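Local coordinates for nucleoprotein (PDB 5N4K) that probably packages the positive-strand viral genome RNA into a helical ribonucleocapsid, this chain being its N-terminal RNA-binding domain, at residues 59-68 / 107-118; 28-38 / 83-91. One frame throughout, in Å; residues are numbered along the deposited sequence. Where two conformers were deposited one is given.

Contact 1 of 2, residues 59-68 / 107-118. With SO4 (sulfate ion), chain J.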
loop_
_atom_site.group_PDB
_atom_site.type_symbol
_atom_site.label_atom_id
_atom_site.label_comp_id
_atom_site.label_asym_id
_atom_site.label_seq_id
_atom_site.Cartn_x
_atom_site.Cartn_y
_atom_site.Cartn_z
ATOM N N LYS A 59 -17.584 -1.537 -20.630
ATOM C CA LYS A 59 -16.534 -2.252 -21.288
ATOM C C LYS A 59 -15.204 -1.464 -21.210
ATOM O O LYS A 59 -14.107 -2.064 -20.982
ATOM C CB LYS A 59 -16.910 -2.529 -22.791
ATOM C CG LYS A 59 -16.088 -3.598 -23.362
ATOM C CD LYS A 59 -16.459 -4.242 -24.703
ATOM C CE LYS A 59 -15.702 -5.575 -24.670
ATOM N NZ LYS A 59 -15.469 -6.109 -26.029
ATOM N N ASP A 60 -15.270 -0.156 -21.246
ATOM C CA ASP A 60 -14.047 0.566 -21.238
ATOM C C ASP A 60 -13.384 0.632 -19.860
ATOM O O ASP A 60 -12.215 1.004 -19.736
ATOM C CB ASP A 60 -14.128 1.902 -21.993
ATOM C CG ASP A 60 -15.106 2.854 -21.458
ATOM O OD1 ASP A 60 -15.340 2.840 -20.258
ATOM O OD2 ASP A 60 -15.668 3.690 -22.250
ATOM N N GLU A 61 -14.072 0.188 -18.819
ATOM C CA GLU A 61 -13.598 0.245 -17.437
ATOM C C GLU A 61 -13.016 -1.064 -16.951
ATOM O O GLU A 61 -12.690 -1.163 -15.761
ATOM C CB GLU A 61 -14.695 0.730 -16.506
ATOM C CG GLU A 61 -15.100 2.152 -16.752
ATOM C CD GLU A 61 -16.285 2.630 -15.894
ATOM O OE1 GLU A 61 -17.303 1.864 -15.882
ATOM O OE2 GLU A 61 -16.180 3.759 -15.284
ATOM N N GLN A 62 -12.838 -2.075 -17.784
ATOM C CA GLN A 62 -12.359 -3.393 -17.334
ATOM C C GLN A 62 -10.824 -3.389 -17.356
ATOM O O GLN A 62 -10.140 -3.994 -18.149
ATOM C CB GLN A 62 -12.887 -4.536 -18.164
ATOM C CG GLN A 62 -14.432 -4.607 -18.294
ATOM C CD GLN A 62 -15.110 -4.515 -16.951
ATOM O OE1 GLN A 62 -14.883 -5.406 -16.133
ATOM N NE2 GLN A 62 -15.847 -3.528 -16.725
ATOM N N ILE A 63 -10.273 -2.626 -16.392
ATOM C CA ILE A 63 -8.848 -2.298 -16.371
ATOM C C ILE A 63 -8.484 -1.868 -14.918
ATOM O O ILE A 63 -9.270 -1.174 -14.270
ATOM C CB ILE A 63 -8.557 -1.177 -17.409
ATOM C CG1 ILE A 63 -7.072 -0.830 -17.405
ATOM C CG2 ILE A 63 -9.452 0.032 -17.213
ATOM C CD1 ILE A 63 -6.699 -0.088 -18.702
ATOM N N GLY A 64 -7.280 -2.233 -14.487
ATOM C CA GLY A 64 -6.847 -1.806 -13.178
ATOM C C GLY A 64 -5.596 -2.515 -12.808
ATOM O O GLY A 64 -4.733 -2.820 -13.623
ATOM N N TYR A 65 -5.466 -2.748 -11.485
ATOM C CA TYR A 65 -4.248 -3.376 -10.965
ATOM C C TYR A 65 -4.524 -4.275 -9.764
ATOM O O TYR A 65 -5.518 -4.072 -9.057
ATOM C CB TYR A 65 -3.128 -2.301 -10.561
ATOM C CG TYR A 65 -3.634 -1.303 -9.518
ATOM C CD1 TYR A 65 -4.380 -0.187 -9.851
ATOM C CD2 TYR A 65 -3.392 -1.515 -8.155
ATOM C CE1 TYR A 65 -4.835 0.733 -8.887
ATOM C CE2 TYR A 65 -3.829 -0.630 -7.214
ATOM C CZ TYR A 65 -4.557 0.463 -7.563
ATOM O OH TYR A 65 -5.066 1.282 -6.578
ATOM N N TRP A 66 -3.606 -5.214 -9.588
ATOM C CA TRP A 66 -3.500 -6.034 -8.360
ATOM C C TRP A 66 -2.364 -5.491 -7.526
ATOM O O TRP A 66 -1.286 -5.328 -8.005
ATOM C CB TRP A 66 -3.311 -7.478 -8.709
ATOM C CG TRP A 66 -4.457 -8.135 -9.373
ATOM C CD1 TRP A 66 -4.704 -8.190 -10.722
ATOM C CD2 TRP A 66 -5.566 -8.812 -8.757
ATOM N NE1 TRP A 66 -5.832 -8.856 -10.975
ATOM C CE2 TRP A 66 -6.412 -9.244 -9.792
ATOM C CE3 TRP A 66 -5.933 -9.039 -7.448
ATOM C CZ2 TRP A 66 -7.592 -9.949 -9.528
ATOM C CZ3 TRP A 66 -7.124 -9.731 -7.165
ATOM C CH2 TRP A 66 -7.924 -10.153 -8.190
ATOM N N ASN A 67 -2.653 -5.207 -6.269
ATOM C CA ASN A 67 -1.671 -4.629 -5.328
ATOM C C ASN A 67 -1.191 -5.766 -4.374
ATOM O O ASN A 67 -2.025 -6.387 -3.711
ATOM C CB ASN A 67 -2.329 -3.517 -4.499
ATOM C CG ASN A 67 -1.346 -2.615 -3.872
ATOM O OD1 ASN A 67 -0.350 -2.290 -4.468
ATOM N ND2 ASN A 67 -1.660 -2.203 -2.660
ATOM N N VAL A 68 0.072 -5.988 -4.359
ATOM C CA VAL A 68 0.658 -7.027 -3.507
ATOM C C VAL A 68 0.740 -6.611 -2.071
ATOM O O VAL A 68 1.244 -5.509 -1.773
ATOM C CB VAL A 68 2.012 -7.429 -4.080
ATOM C CG1 VAL A 68 2.760 -8.434 -3.178
ATOM C CG2 VAL A 68 1.988 -7.935 -5.492
ATOM N N GLY A 107 5.296 -4.193 -6.729
ATOM C CA GLY A 107 4.150 -4.760 -6.067
ATOM C C GLY A 107 2.848 -4.421 -6.726
ATOM O O GLY A 107 1.763 -4.778 -6.252
ATOM N N VAL A 108 2.852 -3.671 -7.815
ATOM C CA VAL A 108 1.634 -3.300 -8.533
ATOM C C VAL A 108 1.659 -4.037 -9.865
ATOM O O VAL A 108 2.571 -3.901 -10.692
ATOM C CB VAL A 108 1.517 -1.770 -8.762
ATOM C CG1 VAL A 108 0.284 -1.412 -9.534
ATOM C CG2 VAL A 108 1.612 -1.137 -7.326
ATOM N N VAL A 109 0.623 -4.840 -10.111
ATOM C CA VAL A 109 0.577 -5.693 -11.276
ATOM C C VAL A 109 -0.605 -5.283 -12.130
ATOM O O VAL A 109 -1.778 -5.318 -11.689
ATOM C CB VAL A 109 0.458 -7.174 -10.908
ATOM C CG1 VAL A 109 0.414 -8.037 -12.206
ATOM C CG2 VAL A 109 1.597 -7.579 -10.034
ATOM N N TRP A 110 -0.428 -4.865 -13.405
ATOM C CA TRP A 110 -1.458 -4.275 -14.213
ATOM C C TRP A 110 -2.256 -5.259 -15.065
ATOM O O TRP A 110 -1.644 -6.204 -15.646
ATOM C CB TRP A 110 -0.771 -3.226 -15.090
ATOM C CG TRP A 110 -0.134 -2.119 -14.248
ATOM C CD1 TRP A 110 1.171 -2.024 -13.862
ATOM C CD2 TRP A 110 -0.818 -1.003 -13.730
ATOM N NE1 TRP A 110 1.329 -0.858 -13.141
ATOM C CE2 TRP A 110 0.153 -0.213 -13.030
ATOM C CE3 TRP A 110 -2.129 -0.597 -13.726
ATOM C CZ2 TRP A 110 -0.258 0.930 -12.363
ATOM C CZ3 TRP A 110 -2.517 0.584 -13.111
ATOM C CH2 TRP A 110 -1.522 1.331 -12.440
ATOM N N VAL A 111 -3.532 -5.000 -15.179
ATOM C CA VAL A 111 -4.423 -5.914 -15.935
ATOM C C VAL A 111 -5.399 -5.109 -16.701
ATOM O O VAL A 111 -5.874 -4.030 -16.322
ATOM C CB VAL A 111 -5.148 -6.918 -14.990
ATOM C CG1 VAL A 111 -4.184 -7.967 -14.462
ATOM C CG2 VAL A 111 -5.911 -6.175 -13.889
ATOM N N ALA A 112 -5.800 -5.646 -17.898
ATOM C CA ALA A 112 -6.844 -5.028 -18.714
ATOM C C ALA A 112 -7.420 -6.064 -19.659
ATOM O O ALA A 112 -6.682 -6.906 -20.148
ATOM C CB ALA A 112 -6.272 -3.890 -19.582
ATOM N N LYS A 113 -8.708 -5.954 -19.896
ATOM C CA LYS A 113 -9.317 -6.744 -20.930
ATOM C C LYS A 113 -9.436 -5.980 -22.242
ATOM O O LYS A 113 -9.344 -4.779 -22.274
ATOM C CB LYS A 113 -10.697 -7.127 -20.514
ATOM C CG LYS A 113 -10.699 -8.214 -19.433
ATOM C CD LYS A 113 -12.175 -8.603 -19.234
ATOM C CE LYS A 113 -12.353 -9.947 -18.661
ATOM N NZ LYS A 113 -13.759 -10.149 -18.246
ATOM N N GLU A 114 -9.596 -6.748 -23.348
ATOM C CA GLU A 114 -9.838 -6.183 -24.653
ATOM C C GLU A 114 -11.034 -5.258 -24.613
ATOM O O GLU A 114 -12.103 -5.534 -23.971
ATOM C CB GLU A 114 -10.087 -7.331 -25.627
ATOM C CG GLU A 114 -10.196 -6.847 -27.042
ATOM C CD GLU A 114 -10.377 -8.004 -28.031
ATOM O OE1 GLU A 114 -11.457 -8.581 -28.062
ATOM O OE2 GLU A 114 -9.448 -8.352 -28.770
ATOM N N GLY A 115 -10.900 -4.072 -25.176
ATOM C CA GLY A 115 -11.938 -3.040 -25.165
ATOM C C GLY A 115 -11.811 -2.010 -24.081
ATOM O O GLY A 115 -12.589 -1.021 -24.133
ATOM N N ALA A 116 -10.959 -2.261 -23.079
ATOM C CA ALA A 116 -10.790 -1.285 -22.041
ATOM C C ALA A 116 -10.144 0.001 -22.592
ATOM O O ALA A 116 -9.381 -0.076 -23.610
ATOM C CB ALA A 116 -9.933 -1.782 -20.943
ATOM N N LYS A 117 -10.341 1.118 -21.930
ATOM C CA LYS A 117 -9.602 2.319 -22.222
ATOM C C LYS A 117 -8.718 2.697 -21.052
ATOM O O LYS A 117 -9.074 2.577 -19.836
ATOM C CB LYS A 117 -10.557 3.399 -22.496
ATOM C CG LYS A 117 -11.382 3.143 -23.752
ATOM C CD LYS A 117 -12.110 4.448 -24.185
ATOM C CE LYS A 117 -12.011 5.708 -23.260
ATOM N NZ LYS A 117 -10.960 6.745 -23.570
ATOM N N THR A 118 -7.582 3.241 -21.390
ATOM C CA THR A 118 -6.514 3.540 -20.404
ATOM C C THR A 118 -6.795 4.902 -19.739
ATOM O O THR A 118 -5.996 5.781 -19.770
ATOM C CB THR A 118 -5.084 3.454 -20.986
ATOM O OG1 THR A 118 -5.058 4.320 -22.120
ATOM C CG2 THR A 118 -4.770 2.051 -21.463
HETATM S S SO4 J . -9.141 -10.473 -23.439
HETATM O O1 SO4 J . -8.804 -11.767 -22.838
HETATM O O2 SO4 J . -10.079 -10.729 -24.547
HETATM O O3 SO4 J . -7.968 -9.705 -23.948
HETATM O O4 SO4 J . -9.523 -9.577 -22.464
HETATM O O HOH W 1 -13.264 -4.729 -21.574
HETATM O O HOH W 2 -13.698 -7.726 -26.880
HETATM O O HOH W 3 -13.910 -7.968 -16.324
#
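Y65 and W110 face each other as a non-hydrogen-bonded pair in the antiparallel sheet of the coronavirus nucleocapsid N-terminal domain, where strand 108-112 runs along strand 63-68 as an outer strand. The tyrosine turns its ring edge toward the indole face in an offset edge-to-face pair, planes at 60° and centroids 5.4 Å apart. Its CB also lies over the six-membered ring of W110 in a CH-pi contact. The first torsion of Y65 (chi1 58°) sets CG between the backbone N and carbonyl carbon and brings the ring alongside W110, and V108 CG1, on the same face of the sheet, packs 3.7 Å from Y65 CB. On the opposite face W66 presents the CD1 edge of its indole to V111 CG1, 3.8 Å away and in the ring plane; V111 CG2 lies beside the G64 carbonyl, 3.6 Å from G64 O.

Backbone bonds tie G64 to V111 and W66 to V109 in both directions. Beyond the strand, Q62 O takes K113 N and D60 O takes K117 N, so a 3-10 segment and a type II turn stay joined. G115 suits that turn because at its positive phi a CB would jam against the carbonyl O of E114, and K59 CE also stands close to where it would be.

Further out, Y65 OH bonds T93 O and H96 N, W66 NE1 bonds L51 O, and R49 and the loop both bond a sulfate ion, probably from the crystallisation liquor. That sulfate receives E114 N at its O4, 3.0 Å away, with an N-H...O angle of 162°.

Contact 2 of 2, residues 28-38 / 83-91. With SO4 (sulfate ion), chain F.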
loop_
_atom_site.group_PDB
_atom_site.type_symbol
_atom_site.label_atom_id
_atom_site.label_comp_id
_atom_site.label_asym_id
_atom_site.label_seq_id
_atom_site.Cartn_x
_atom_site.Cartn_y
_atom_site.Cartn_z
ATOM N N PRO A 28 -8.086 2.719 0.783
ATOM C CA PRO A 28 -9.384 2.203 0.386
ATOM C C PRO A 28 -9.431 0.690 0.266
ATOM O O PRO A 28 -8.476 0.051 -0.186
ATOM C CB PRO A 28 -9.605 2.796 -1.003
ATOM C CG PRO A 28 -8.521 3.725 -1.198
ATOM C CD PRO A 28 -7.445 3.559 -0.247
ATOM N N PRO A 29 -10.615 0.113 0.620
ATOM C CA PRO A 29 -10.780 -1.313 0.435
ATOM C C PRO A 29 -11.133 -1.672 -1.002
ATOM O O PRO A 29 -11.693 -0.897 -1.733
ATOM C CB PRO A 29 -12.006 -1.664 1.344
ATOM C CG PRO A 29 -12.573 -0.443 1.787
ATOM C CD PRO A 29 -11.857 0.739 1.202
ATOM N N SER A 30 -10.813 -2.901 -1.359
ATOM C CA SER A 30 -11.140 -3.475 -2.674
ATOM C C SER A 30 -12.575 -3.932 -2.684
ATOM O O SER A 30 -13.102 -4.393 -1.695
ATOM C CB SER A 30 -10.219 -4.651 -2.925
ATOM O OG SER A 30 -10.505 -5.403 -4.095
ATOM N N PHE A 31 -13.183 -3.849 -3.844
ATOM C CA PHE A 31 -14.506 -4.450 -4.043
ATOM C C PHE A 31 -14.466 -5.950 -3.916
ATOM O O PHE A 31 -15.572 -6.581 -3.764
ATOM C CB PHE A 31 -15.082 -4.099 -5.395
ATOM C CG PHE A 31 -15.543 -2.688 -5.533
ATOM C CD1 PHE A 31 -16.734 -2.310 -4.978
ATOM C CD2 PHE A 31 -14.858 -1.716 -6.233
ATOM C CE1 PHE A 31 -17.195 -1.023 -5.027
ATOM C CE2 PHE A 31 -15.317 -0.398 -6.310
ATOM C CZ PHE A 31 -16.519 -0.032 -5.682
ATOM N N TYR A 32 -13.314 -6.593 -4.045
ATOM C CA TYR A 32 -13.207 -8.021 -4.158
ATOM C C TYR A 32 -12.359 -8.641 -3.060
ATOM O O TYR A 32 -11.454 -8.008 -2.551
ATOM C CB TYR A 32 -12.616 -8.441 -5.529
ATOM C CG TYR A 32 -13.423 -7.925 -6.652
ATOM C CD1 TYR A 32 -14.626 -8.559 -7.042
ATOM C CD2 TYR A 32 -13.078 -6.736 -7.353
ATOM C CE1 TYR A 32 -15.464 -8.032 -8.012
ATOM C CE2 TYR A 32 -13.888 -6.183 -8.305
ATOM C CZ TYR A 32 -15.071 -6.822 -8.627
ATOM O OH TYR A 32 -15.879 -6.411 -9.620
ATOM N N MET A 33 -12.643 -9.900 -2.717
ATOM C CA MET A 33 -11.719 -10.689 -1.965
ATOM C C MET A 33 -10.365 -10.757 -2.646
ATOM O O MET A 33 -10.294 -10.725 -3.883
ATOM C CB MET A 33 -12.283 -12.133 -1.753
ATOM C CG MET A 33 -13.454 -12.158 -0.731
ATOM S SD MET A 33 -13.041 -11.642 0.922
ATOM C CE MET A 33 -12.063 -13.048 1.500
ATOM N N PRO A 34 -9.291 -10.914 -1.884
ATOM C CA PRO A 34 -7.957 -11.092 -2.489
ATOM C C PRO A 34 -7.776 -12.453 -3.103
ATOM O O PRO A 34 -8.528 -13.419 -2.829
ATOM C CB PRO A 34 -7.010 -10.887 -1.332
ATOM C CG PRO A 34 -7.802 -11.305 -0.119
ATOM C CD PRO A 34 -9.206 -10.968 -0.426
ATOM N N LEU A 35 -6.709 -12.581 -3.902
ATOM C CA LEU A 35 -6.171 -13.857 -4.296
ATOM C C LEU A 35 -4.919 -14.085 -3.451
ATOM O O LEU A 35 -4.218 -13.142 -2.993
ATOM C CB LEU A 35 -5.786 -13.915 -5.761
ATOM C CG LEU A 35 -6.898 -13.488 -6.682
ATOM C CD1 LEU A 35 -6.347 -13.493 -8.143
ATOM C CD2 LEU A 35 -8.109 -14.332 -6.517
ATOM N N LEU A 36 -4.563 -15.382 -3.318
ATOM C CA LEU A 36 -3.354 -15.799 -2.690
ATOM C C LEU A 36 -2.362 -16.259 -3.792
ATOM O O LEU A 36 -2.762 -16.978 -4.695
ATOM C CB LEU A 36 -3.760 -16.983 -1.743
ATOM C CG LEU A 36 -2.728 -17.287 -0.741
ATOM C CD1 LEU A 36 -2.619 -16.193 0.344
ATOM C CD2 LEU A 36 -3.127 -18.647 -0.121
ATOM N N VAL A 37 -1.099 -15.885 -3.656
ATOM C CA VAL A 37 -0.066 -16.283 -4.614
ATOM C C VAL A 37 0.810 -17.321 -3.961
ATOM O O VAL A 37 1.648 -16.981 -3.125
ATOM C CB VAL A 37 0.776 -15.110 -5.066
ATOM C CG1 VAL A 37 1.640 -15.534 -6.225
ATOM C CG2 VAL A 37 -0.078 -13.983 -5.592
ATOM N N SER A 38 0.580 -18.600 -4.321
ATOM C CA SER A 38 1.373 -19.672 -3.720
ATOM C C SER A 38 2.587 -19.965 -4.638
ATOM O O SER A 38 2.923 -19.171 -5.582
ATOM C CB SER A 38 0.454 -20.853 -3.436
ATOM O OG SER A 38 -0.563 -20.444 -2.482
ATOM N N PRO A 83 2.505 -16.835 1.866
ATOM C CA PRO A 83 2.194 -16.432 0.525
ATOM C C PRO A 83 1.579 -15.038 0.551
ATOM O O PRO A 83 0.773 -14.676 1.375
ATOM C CB PRO A 83 1.171 -17.437 0.072
ATOM C CG PRO A 83 1.585 -18.674 0.834
ATOM C CD PRO A 83 1.900 -18.172 2.177
ATOM N N PRO A 84 2.018 -14.233 -0.432
ATOM C CA PRO A 84 1.427 -12.893 -0.486
ATOM C C PRO A 84 -0.008 -12.920 -0.932
ATOM O O PRO A 84 -0.445 -13.865 -1.588
ATOM C CB PRO A 84 2.308 -12.136 -1.486
ATOM C CG PRO A 84 3.010 -13.136 -2.223
ATOM C CD PRO A 84 3.117 -14.387 -1.391
ATOM N N LYS A 85 -0.760 -11.893 -0.574
ATOM C CA LYS A 85 -2.065 -11.674 -1.109
ATOM C C LYS A 85 -2.003 -10.528 -2.137
ATOM O O LYS A 85 -1.108 -9.708 -2.123
ATOM C CB LYS A 85 -3.092 -11.346 -0.039
ATOM C CG LYS A 85 -3.535 -12.586 0.757
ATOM C CD LYS A 85 -4.440 -12.183 1.912
ATOM C CE LYS A 85 -4.724 -13.444 2.689
ATOM N NZ LYS A 85 -5.473 -13.144 3.952
ATOM N N VAL A 86 -2.938 -10.571 -3.074
ATOM C CA VAL A 86 -3.126 -9.470 -4.018
ATOM C C VAL A 86 -4.566 -9.008 -3.988
ATOM O O VAL A 86 -5.500 -9.828 -3.962
ATOM C CB VAL A 86 -2.676 -9.854 -5.457
ATOM C CG1 VAL A 86 -1.171 -9.981 -5.547
ATOM C CG2 VAL A 86 -3.353 -11.134 -5.973
ATOM N N HIS A 87 -4.769 -7.695 -4.040
ATOM C CA HIS A 87 -6.125 -7.120 -4.059
ATOM C C HIS A 87 -6.312 -6.281 -5.317
ATOM O O HIS A 87 -5.400 -5.512 -5.693
ATOM C CB HIS A 87 -6.322 -6.209 -2.831
ATOM C CG HIS A 87 -6.146 -6.867 -1.506
ATOM N ND1 HIS A 87 -7.216 -7.240 -0.758
ATOM C CD2 HIS A 87 -5.050 -7.154 -0.834
ATOM C CE1 HIS A 87 -6.782 -7.828 0.336
ATOM N NE2 HIS A 87 -5.474 -7.777 0.338
ATOM N N PHE A 88 -7.491 -6.395 -5.937
ATOM C CA PHE A 88 -7.713 -5.729 -7.214
ATOM C C PHE A 88 -8.382 -4.392 -7.003
ATOM O O PHE A 88 -9.353 -4.250 -6.210
ATOM C CB PHE A 88 -8.673 -6.577 -8.078
ATOM C CG PHE A 88 -9.055 -5.845 -9.341
ATOM C CD1 PHE A 88 -8.185 -5.862 -10.417
ATOM C CD2 PHE A 88 -10.215 -5.128 -9.428
ATOM C CE1 PHE A 88 -8.463 -5.139 -11.567
ATOM C CE2 PHE A 88 -10.516 -4.385 -10.571
ATOM C CZ PHE A 88 -9.626 -4.393 -11.610
ATOM N N TYR A 89 -7.959 -3.413 -7.781
ATOM C CA TYR A 89 -8.560 -2.098 -7.824
ATOM C C TYR A 89 -8.637 -1.643 -9.271
ATOM O O TYR A 89 -7.730 -1.796 -10.052
ATOM C CB TYR A 89 -7.698 -1.102 -7.042
ATOM C CG TYR A 89 -7.530 -1.456 -5.595
ATOM C CD1 TYR A 89 -6.476 -2.250 -5.181
ATOM C CD2 TYR A 89 -8.431 -0.950 -4.657
ATOM C CE1 TYR A 89 -6.332 -2.591 -3.811
ATOM C CE2 TYR A 89 -8.267 -1.317 -3.343
ATOM C CZ TYR A 89 -7.276 -2.100 -3.004
ATOM O OH TYR A 89 -7.083 -2.443 -1.601
ATOM N N TYR A 90 -9.764 -1.018 -9.621
ATOM C CA TYR A 90 -9.930 -0.414 -10.944
ATOM C C TYR A 90 -8.965 0.737 -11.127
ATOM O O TYR A 90 -8.636 1.451 -10.185
ATOM C CB TYR A 90 -11.414 0.029 -11.105
ATOM C CG TYR A 90 -12.383 -1.170 -11.141
ATOM C CD1 TYR A 90 -12.606 -1.847 -12.343
ATOM C CD2 TYR A 90 -13.098 -1.563 -10.046
ATOM C CE1 TYR A 90 -13.432 -2.959 -12.405
ATOM C CE2 TYR A 90 -13.921 -2.637 -10.052
ATOM C CZ TYR A 90 -14.071 -3.329 -11.235
ATOM O OH TYR A 90 -14.902 -4.447 -11.261
ATOM N N LEU A 91 -8.642 0.993 -12.361
ATOM C CA LEU A 91 -7.759 2.099 -12.709
ATOM C C LEU A 91 -8.333 3.415 -12.174
ATOM O O LEU A 91 -9.492 3.717 -12.335
ATOM C CB LEU A 91 -7.563 2.165 -14.248
ATOM C CG LEU A 91 -6.578 3.227 -14.734
ATOM C CD1 LEU A 91 -5.175 3.004 -14.285
ATOM C CD2 LEU A 91 -6.622 3.149 -16.267
HETATM S S SO4 F . -3.690 -11.439 6.533
HETATM O O1 SO4 F . -2.429 -12.124 6.880
HETATM O O2 SO4 F . -3.926 -11.386 5.081
HETATM O O3 SO4 F . -3.435 -10.043 6.891
HETATM O O4 SO4 F . -4.914 -12.048 7.129
HETATM O O HOH W 4 -9.279 -8.149 -4.530
HETATM O O HOH W 5 -11.773 -2.974 -6.214
#
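S30 and F88 are joined by a short side-chain to backbone hydrogen bond where the loop leading into strand 35-37 runs beside strand 80-90, inside the antiparallel sheet of the N-terminal domain. With OG anti to the backbone N (chi1 174°), S30 gives its proton to a lone pair of F88 O at 2.7 Å, and the same OG accepts Y32 N in an ST turn. Serine suits the place because one hydroxyl can do both, and a water bridging S30 OG, M33 O and F88 N fills in where direct strand pairing is absent. Farther along the loop the buried Y32 and Y90 join through their hydroxyls, OH to OH 2.7 Å.

True strand pairing follows with L35 and V86, bonded both ways, and V37 N then reaches P84 O nearly end-on. P84 has no N-H to give, yet its carbonyl still serves the neighbouring strand.

Among the apolar contacts, P34 CB rests over the face of the H87 imidazole, 3.7 Å from its centroid; H87 NE2 is held from beyond by Q69. F31 CD2 meets Y90 CE2 where the two side chains cross at about a right angle, while L35 CB meets V86 CG2 at 3.7 Å in the buried layer. L36 CD1 lies against K85 CG on the other face, using the aliphatic part of the lysine.

The charged end of K85 meets a sulfate ion, probably from the crystallisation liquor: R71 and Q69 also bind it, and the extended K85 chain brings NZ to 2.6 Å from its O2.

In the fold
Contacts 1 and 2 lie in one antiparallel sheet, their centres about 13 Å apart. Across it the strands run 108-112, 63-73, 80-90, 35-37 and 145-147, so each contact joins one neighbouring pair and the adjacent strands 63-73 and 80-90 bring the two contacts together. There N67 N lies 2.8 Å from H87 O, a probable hydrogen bond, and W66 packs on F88. Along the chain the segments alternate: 28-38, 59-68, 83-91, then 107-118. Parts distant in sequence are thereby closed into a single sheet within the N-terminal domain, a region predicted to bind RNA.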